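PDB 5NV9: putative sodium:solute symporter from Proteus mirabilis, which couples the inward sodium gradient to uptake of the sialic acid N-acetylneuraminic acid across the inner membrane, letting the bacterium use host-derived sialic acid as an energy source. Local coordinates for residues 179-182 with 183-187; 267-270 with 271-274; 126-129 with 130-134. All blocks are in the same frame, centred on the assembly; numbering follows the deposited sequence. Where two conformers were deposited one is given.

Contact 1 of 3, residues 179-182 with 183-187. With NA (sodium ion), chain C.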
loop_
_atom_site.group_PDB
_atom_site.type_symbol
_atom_site.label_atom_id
_atom_site.label_comp_id
_atom_site.label_asym_id
_atom_site.label_seq_id
_atom_site.Cartn_x
_atom_site.Cartn_y
_atom_site.Cartn_z
ATOM N N ILE A 179 10.966 4.931 7.865
ATOM C CA ILE A 179 11.682 4.533 6.664
ATOM C C ILE A 179 12.748 3.461 6.998
ATOM O O ILE A 179 12.858 2.420 6.343
ATOM C CB ILE A 179 12.294 5.745 6.025
ATOM C CG1 ILE A 179 11.198 6.517 5.277
ATOM C CG2 ILE A 179 13.455 5.357 5.097
ATOM C CD1 ILE A 179 11.664 7.890 4.801
ATOM N N TRP A 180 13.502 3.679 8.046
ATOM C CA TRP A 180 14.555 2.685 8.374
ATOM C C TRP A 180 14.031 1.331 8.893
ATOM O O TRP A 180 14.567 0.301 8.468
ATOM C CB TRP A 180 15.581 3.302 9.262
ATOM C CG TRP A 180 16.446 4.312 8.559
ATOM C CD1 TRP A 180 16.482 5.640 8.823
ATOM C CD2 TRP A 180 17.397 4.097 7.496
ATOM N NE1 TRP A 180 17.364 6.266 8.006
ATOM C CE2 TRP A 180 17.947 5.354 7.182
ATOM C CE3 TRP A 180 17.849 2.978 6.805
ATOM C CZ2 TRP A 180 18.904 5.527 6.204
ATOM C CZ3 TRP A 180 18.802 3.150 5.849
ATOM C CH2 TRP A 180 19.338 4.392 5.570
ATOM N N THR A 181 12.960 1.311 9.692
ATOM C CA THR A 181 12.184 0.088 9.874
ATOM C C THR A 181 11.638 -0.580 8.584
ATOM O O THR A 181 11.667 -1.823 8.469
ATOM C CB THR A 181 11.015 0.237 10.890
ATOM O OG1 THR A 181 10.135 1.264 10.470
ATOM C CG2 THR A 181 11.543 0.546 12.302
ATOM N N ASP A 182 11.098 0.239 7.663
ATOM C CA ASP A 182 10.662 -0.217 6.352
ATOM C C ASP A 182 11.771 -0.903 5.561
ATOM O O ASP A 182 11.484 -1.851 4.851
ATOM C CB ASP A 182 10.108 0.888 5.418
ATOM C CG ASP A 182 8.725 1.359 5.767
ATOM O OD1 ASP A 182 8.052 0.740 6.606
ATOM O OD2 ASP A 182 8.290 2.423 5.194
ATOM N N VAL A 183 13.006 -0.427 5.677
ATOM C CA VAL A 183 14.140 -0.982 4.929
ATOM C C VAL A 183 14.400 -2.379 5.428
ATOM O O VAL A 183 14.609 -3.321 4.636
ATOM C CB VAL A 183 15.421 -0.118 5.055
ATOM C CG1 VAL A 183 16.666 -0.798 4.476
ATOM C CG2 VAL A 183 15.235 1.246 4.413
ATOM N N ILE A 184 14.344 -2.544 6.740
ATOM C CA ILE A 184 14.619 -3.855 7.346
ATOM C C ILE A 184 13.442 -4.770 6.988
ATOM O O ILE A 184 13.625 -5.947 6.645
ATOM C CB ILE A 184 14.749 -3.761 8.897
ATOM C CG1 ILE A 184 15.959 -2.896 9.307
ATOM C CG2 ILE A 184 14.835 -5.161 9.536
ATOM C CD1 ILE A 184 15.866 -2.384 10.743
ATOM N N GLN A 185 12.223 -4.222 7.110
ATOM C CA GLN A 185 11.024 -5.041 6.900
ATOM C C GLN A 185 10.889 -5.377 5.456
ATOM O O GLN A 185 10.491 -6.473 5.158
ATOM C CB GLN A 185 9.765 -4.353 7.403
ATOM C CG GLN A 185 9.779 -4.166 8.907
ATOM C CD GLN A 185 8.859 -3.106 9.372
ATOM O OE1 GLN A 185 8.578 -2.126 8.645
ATOM N NE2 GLN A 185 8.262 -3.341 10.567
ATOM N N GLY A 186 11.247 -4.437 4.579
ATOM C CA GLY A 186 11.233 -4.647 3.139
ATOM C C GLY A 186 12.156 -5.761 2.659
ATOM O O GLY A 186 11.816 -6.586 1.771
ATOM N N LEU A 187 13.328 -5.786 3.255
ATOM C CA LEU A 187 14.317 -6.757 2.863
ATOM C C LEU A 187 13.994 -8.082 3.534
ATOM O O LEU A 187 14.252 -9.108 2.972
ATOM C CB LEU A 187 15.720 -6.267 3.169
ATOM C CG LEU A 187 16.052 -4.985 2.430
ATOM C CD1 LEU A 187 17.352 -4.416 2.935
ATOM C CD2 LEU A 187 16.137 -5.197 0.931
HETATM NA NA NA C . 6.446 2.168 6.601
#

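Contact 2 of 3, residues 267-270 with 271-274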
loop_
_atom_site.group_PDB
_atom_site.type_symbol
_atom_site.label_atom_id
_atom_site.label_comp_id
_atom_site.label_asym_id
_atom_site.label_seq_id
_atom_site.Cartn_x
_atom_site.Cartn_y
_atom_site.Cartn_z
ATOM N N ILE A 267 17.603 15.668 -6.591
ATOM C CA ILE A 267 16.807 14.998 -7.619
ATOM C C ILE A 267 17.555 13.728 -8.012
ATOM O O ILE A 267 16.938 12.729 -8.401
ATOM C CB ILE A 267 16.449 15.919 -8.810
ATOM C CG1 ILE A 267 15.382 15.277 -9.709
ATOM C CG2 ILE A 267 17.653 16.216 -9.660
ATOM C CD1 ILE A 267 13.957 15.470 -9.214
ATOM N N LYS A 268 18.882 13.743 -7.863
ATOM C CA LYS A 268 19.713 12.556 -8.133
ATOM C C LYS A 268 19.295 11.407 -7.240
ATOM O O LYS A 268 19.142 10.259 -7.708
ATOM C CB LYS A 268 21.182 12.849 -7.906
ATOM C CG LYS A 268 22.142 11.670 -8.049
ATOM C CD LYS A 268 23.574 12.121 -7.716
ATOM C CE LYS A 268 24.477 10.925 -7.485
ATOM N NZ LYS A 268 25.885 11.268 -7.742
ATOM N N GLU A 269 19.110 11.731 -5.959
ATOM C CA GLU A 269 18.735 10.718 -4.942
ATOM C C GLU A 269 17.273 10.306 -5.112
ATOM O O GLU A 269 16.935 9.168 -4.844
ATOM C CB GLU A 269 19.003 11.251 -3.530
ATOM C CG GLU A 269 20.496 11.260 -3.184
ATOM C CD GLU A 269 21.105 9.856 -3.294
ATOM O OE1 GLU A 269 20.379 8.848 -3.096
ATOM O OE2 GLU A 269 22.310 9.725 -3.624
ATOM N N THR A 270 16.435 11.243 -5.595
ATOM C CA THR A 270 15.062 10.967 -5.946
ATOM C C THR A 270 14.944 9.941 -7.031
ATOM O O THR A 270 14.111 9.030 -6.923
ATOM C CB THR A 270 14.274 12.267 -6.270
ATOM O OG1 THR A 270 14.484 13.224 -5.211
ATOM C CG2 THR A 270 12.851 11.988 -6.368
ATOM N N LYS A 271 15.747 10.066 -8.091
ATOM C CA LYS A 271 15.815 9.012 -9.095
ATOM C C LYS A 271 16.219 7.628 -8.517
ATOM O O LYS A 271 15.688 6.548 -8.895
ATOM C CB LYS A 271 16.822 9.405 -10.188
ATOM C CG LYS A 271 16.531 8.804 -11.532
ATOM C CD LYS A 271 17.727 8.808 -12.485
ATOM C CE LYS A 271 18.575 10.040 -12.373
ATOM N NZ LYS A 271 17.831 11.296 -12.670
ATOM N N ARG A 272 17.195 7.647 -7.628
ATOM C CA ARG A 272 17.576 6.423 -6.960
ATOM C C ARG A 272 16.437 5.775 -6.175
ATOM O O ARG A 272 16.363 4.536 -6.122
ATOM C CB ARG A 272 18.788 6.687 -6.064
ATOM C CG ARG A 272 20.008 6.822 -6.910
ATOM C CD ARG A 272 21.180 7.360 -6.119
ATOM N NE ARG A 272 22.379 7.243 -6.931
ATOM C CZ ARG A 272 23.625 7.461 -6.502
ATOM N NH1 ARG A 272 23.852 7.832 -5.243
ATOM N NH2 ARG A 272 24.655 7.268 -7.339
ATOM N N THR A 273 15.581 6.592 -5.549
ATOM C CA THR A 273 14.386 6.073 -4.901
ATOM C C THR A 273 13.523 5.286 -5.929
ATOM O O THR A 273 13.111 4.132 -5.674
ATOM C CB THR A 273 13.536 7.222 -4.272
ATOM O OG1 THR A 273 14.291 7.950 -3.318
ATOM C CG2 THR A 273 12.234 6.729 -3.631
ATOM N N LEU A 274 13.219 5.891 -7.076
ATOM C CA LEU A 274 12.347 5.185 -8.041
ATOM C C LEU A 274 13.065 4.011 -8.607
ATOM O O LEU A 274 12.437 2.967 -8.829
ATOM C CB LEU A 274 11.795 6.070 -9.169
ATOM C CG LEU A 274 11.075 7.362 -8.746
ATOM C CD1 LEU A 274 10.635 8.268 -9.918
ATOM C CD2 LEU A 274 9.844 7.055 -7.950
#

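Contact 3 of 3, residues 126-129 with 130-134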
loop_
_atom_site.group_PDB
_atom_site.type_symbol
_atom_site.label_atom_id
_atom_site.label_comp_id
_atom_site.label_asym_id
_atom_site.label_seq_id
_atom_site.Cartn_x
_atom_site.Cartn_y
_atom_site.Cartn_z
ATOM N N LEU A 126 -9.049 14.445 2.830
ATOM C CA LEU A 126 -10.029 13.707 3.613
ATOM C C LEU A 126 -10.257 12.312 3.026
ATOM O O LEU A 126 -10.377 11.329 3.780
ATOM C CB LEU A 126 -11.342 14.493 3.710
ATOM C CG LEU A 126 -11.201 15.804 4.476
ATOM C CD1 LEU A 126 -12.404 16.674 4.248
ATOM C CD2 LEU A 126 -11.014 15.585 5.979
ATOM N N SER A 127 -10.265 12.174 1.704
ATOM C CA SER A 127 -10.430 10.861 1.100
ATOM C C SER A 127 -9.196 9.960 1.424
ATOM O O SER A 127 -9.346 8.766 1.696
ATOM C CB SER A 127 -10.584 10.955 -0.407
ATOM O OG SER A 127 -11.787 11.593 -0.777
ATOM N N PHE A 128 -7.991 10.549 1.381
ATOM C CA PHE A 128 -6.778 9.844 1.719
ATOM C C PHE A 128 -6.847 9.358 3.146
ATOM O O PHE A 128 -6.645 8.169 3.406
ATOM C CB PHE A 128 -5.468 10.639 1.472
ATOM C CG PHE A 128 -4.257 9.935 2.002
ATOM C CD1 PHE A 128 -3.585 8.987 1.233
ATOM C CD2 PHE A 128 -3.855 10.126 3.302
ATOM C CE1 PHE A 128 -2.515 8.280 1.748
ATOM C CE2 PHE A 128 -2.773 9.401 3.830
ATOM C CZ PHE A 128 -2.086 8.504 3.049
HETATM N N MSE A 129 -7.083 10.281 4.068
HETATM C CA MSE A 129 -7.031 9.988 5.500
HETATM C C MSE A 129 -8.033 8.897 5.850
HETATM O O MSE A 129 -7.697 7.937 6.539
HETATM C CB MSE A 129 -7.249 11.253 6.279
HETATM C CG MSE A 129 -6.031 12.114 6.153
HETATM SE SE MSE A 129 -6.172 13.617 7.425
HETATM C CE MSE A 129 -7.389 14.708 6.337
ATOM N N LEU A 130 -9.258 9.016 5.356
ATOM C CA LEU A 130 -10.274 7.987 5.589
ATOM C C LEU A 130 -9.942 6.670 4.915
ATOM O O LEU A 130 -10.172 5.641 5.510
ATOM C CB LEU A 130 -11.658 8.459 5.147
ATOM C CG LEU A 130 -12.175 9.633 5.973
ATOM C CD1 LEU A 130 -13.398 10.264 5.313
ATOM C CD2 LEU A 130 -12.461 9.187 7.403
ATOM N N PHE A 131 -9.397 6.681 3.705
ATOM C CA PHE A 131 -9.059 5.432 3.040
ATOM C C PHE A 131 -7.996 4.678 3.852
ATOM O O PHE A 131 -8.113 3.464 4.116
ATOM C CB PHE A 131 -8.575 5.586 1.596
ATOM C CG PHE A 131 -8.263 4.255 0.953
ATOM C CD1 PHE A 131 -9.294 3.384 0.596
ATOM C CD2 PHE A 131 -6.930 3.791 0.818
ATOM C CE1 PHE A 131 -9.009 2.111 0.051
ATOM C CE2 PHE A 131 -6.638 2.520 0.285
ATOM C CZ PHE A 131 -7.671 1.681 -0.101
ATOM N N HIS A 132 -6.990 5.403 4.299
ATOM C CA HIS A 132 -5.889 4.784 5.037
ATOM C C HIS A 132 -6.197 4.318 6.448
ATOM O O HIS A 132 -5.570 3.345 6.925
ATOM C CB HIS A 132 -4.636 5.643 4.934
ATOM C CG HIS A 132 -3.969 5.440 3.625
ATOM N ND1 HIS A 132 -2.826 4.692 3.492
ATOM C CD2 HIS A 132 -4.407 5.692 2.382
ATOM C CE1 HIS A 132 -2.526 4.574 2.219
ATOM N NE2 HIS A 132 -3.463 5.186 1.519
ATOM N N ILE A 133 -7.143 4.969 7.104
ATOM C CA ILE A 133 -7.714 4.365 8.299
ATOM C C ILE A 133 -8.291 2.969 8.025
ATOM O O ILE A 133 -8.030 2.017 8.802
ATOM C CB ILE A 133 -8.765 5.252 8.917
ATOM C CG1 ILE A 133 -8.123 6.561 9.393
ATOM C CG2 ILE A 133 -9.462 4.530 10.080
ATOM C CD1 ILE A 133 -7.493 6.461 10.756
ATOM N N GLY A 134 -9.037 2.826 6.924
ATOM C CA GLY A 134 -9.448 1.523 6.458
ATOM C C GLY A 134 -8.312 0.563 6.070
ATOM O O GLY A 134 -8.369 -0.628 6.387
#

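Contact 1 of 3, residues 179-182 with 183-187
Asp182 grips a bound sodium ion with both carboxylate oxygens, OD1 lying 2.1 Å and OD2 2.3 Å from the metal, and Gln185 passes it at an angle close by without bonding to it. Ser342, Ser345 and Ser346 complete this site, the Na3 position of the transporter. Ser53 also hydrogen-bonds OD2, so a second-shell hydroxyl helps fix the rotation of the carboxylate. Gln185 OE1 stands 3.6 Å from Asp182 OD1, with amide and carboxylate planes 28° apart; both are acceptors, so no hydrogen bond joins them. The amide is held instead through NE2, which hydrogen-bonds the hydroxyls of Tyr17 and Tyr169. With CG beside its own backbone N (chi1 -65°), the glutamine chain runs back over the carbonyl of Thr181, which accepts the bond from Gln185 N at 2.8 Å. On another side of the helix, Val183 CG2 lies alongside the indole of Trp180, 3.9 Å from CE3, the two side chains pointing the same way. Around this part of helix 155-203, helix 47-58 covers Ile179, Trp180 and Val183, helix 8-29 touches Thr181 and Ile184, and helix 328-361 brings the sodium-binding serines against Asp182 and Gln185.

Contact 2 of 3, residues 267-270 with 271-274
Glu269 OE2 and Arg272 NH1, 2.9 Å apart, form a salt bridge between side chains three residues apart near the start of helix 267-301. The nitrogen meets OE2 on its syn side, but the fit is skewed: the N-H...O angle is only 131°, and the carboxylate and guanidinium planes stand 75° apart. One oxygen meets one nitrogen, rather than the two groups lying flat against each other in a two-pronged bridge. A bend at chi2 (-58°) folds the carboxylate of Glu269 back across the arginine. Arg272 stays extended from CG to NE, so its methylenes also run past the acid, and CD lies 3.5 Å from Glu269 OE1. That second oxygen accepts a hydrogen bond from the backbone N of Gly47, so the carboxylate links two parts of the chain.

Lys268 lies alongside Arg272, pointing the same way, and sets its CE over one face of the guanidinium, 3.7 Å from Arg272 CZ. Its ammonium NZ ends 4.2 Å from Arg272 NH2; the nearby carboxylate probably eases this approach of like charges. Beneath the side chains the helix continues regularly, Lys271 N reaching Ile267 O at 2.9 Å and Thr273 N reaching Glu269 O at 3.0 Å. Thr270 turns its hydroxyl back to Ser266 O and also bonds Thr264 OG1, tying the first turn to the preceding segment.

This is the cytoplasmic entry of a transmembrane helix: Lys268 and Arg272 are exposed, while Thr273 packs on Ala50 and Val54 of helix 47-58, and Ile267, Lys271 and Leu274 touch Phe93 of helix 89-102.

Contact 3 of 3, residues 126-129 with 130-134
Residues 126-134 form a regular alpha-helical run in which the backbone N of Leu130, Phe131, His132 and Ile133 each bonds the carbonyl four residues earlier, as in the 2.9 Å bond from His132 N to Phe128 O. That same four-residue spacing puts the rings of Phe128 and His132 over one another in an offset stack, centroids 4.1 Å apart and planes at 22°. The overlap is off-centre: Phe128 CE1 sits over one face of the imidazole toward its rim, 3.2 Å from His132 NE2, while Phe128 CZ comes 3.6 Å from His132 CG. With CG opposite the backbone N (chi1 173°), the phenylalanine projects outward from the helix, the far end of its ring leaning toward the histidine. A hydrogen bond between His132 ND1 and Ser347 OG restricts rotation of the imidazole from outside this helix. Elsewhere round the helix, aliphatic carbons lie against carbonyls of the preceding turn: Leu130 CG is 3.3 Å from Leu126 O, and Ile133 CG1 is 3.2 Å from Met129 O. The stacked pair occupies a buried side of transmembrane helix 118-151, where Phe128 packs on Ser350 and Cys354 of helix 328-361 and both rings touch Asp256 of the short helix 255-258. On another part of the surface of the helix, Leu130 meets Phe407 and Ile411 of helix 405-412.

How the contacts relate
All three contacts are short helical runs of about two turns in the LeuT fold, and none touches another. Contact 1 is the most buried and the one that binds metal, so its polar chemistry serves a cation. Contact 3 is partly buried, with an aromatic stack on the inner side of its helix and leucines on the surface. Contact 2, at the cytoplasmic end of its transmembrane helix, relies on a salt bridge between a partly exposed glutamate and an exposed arginine. Contacts 1 and 3 lie on consecutive helices, their centres about 23 Å apart, yet both pack against helix 328-361; contacts 1 and 2 instead share helix 47-58 as a neighbour.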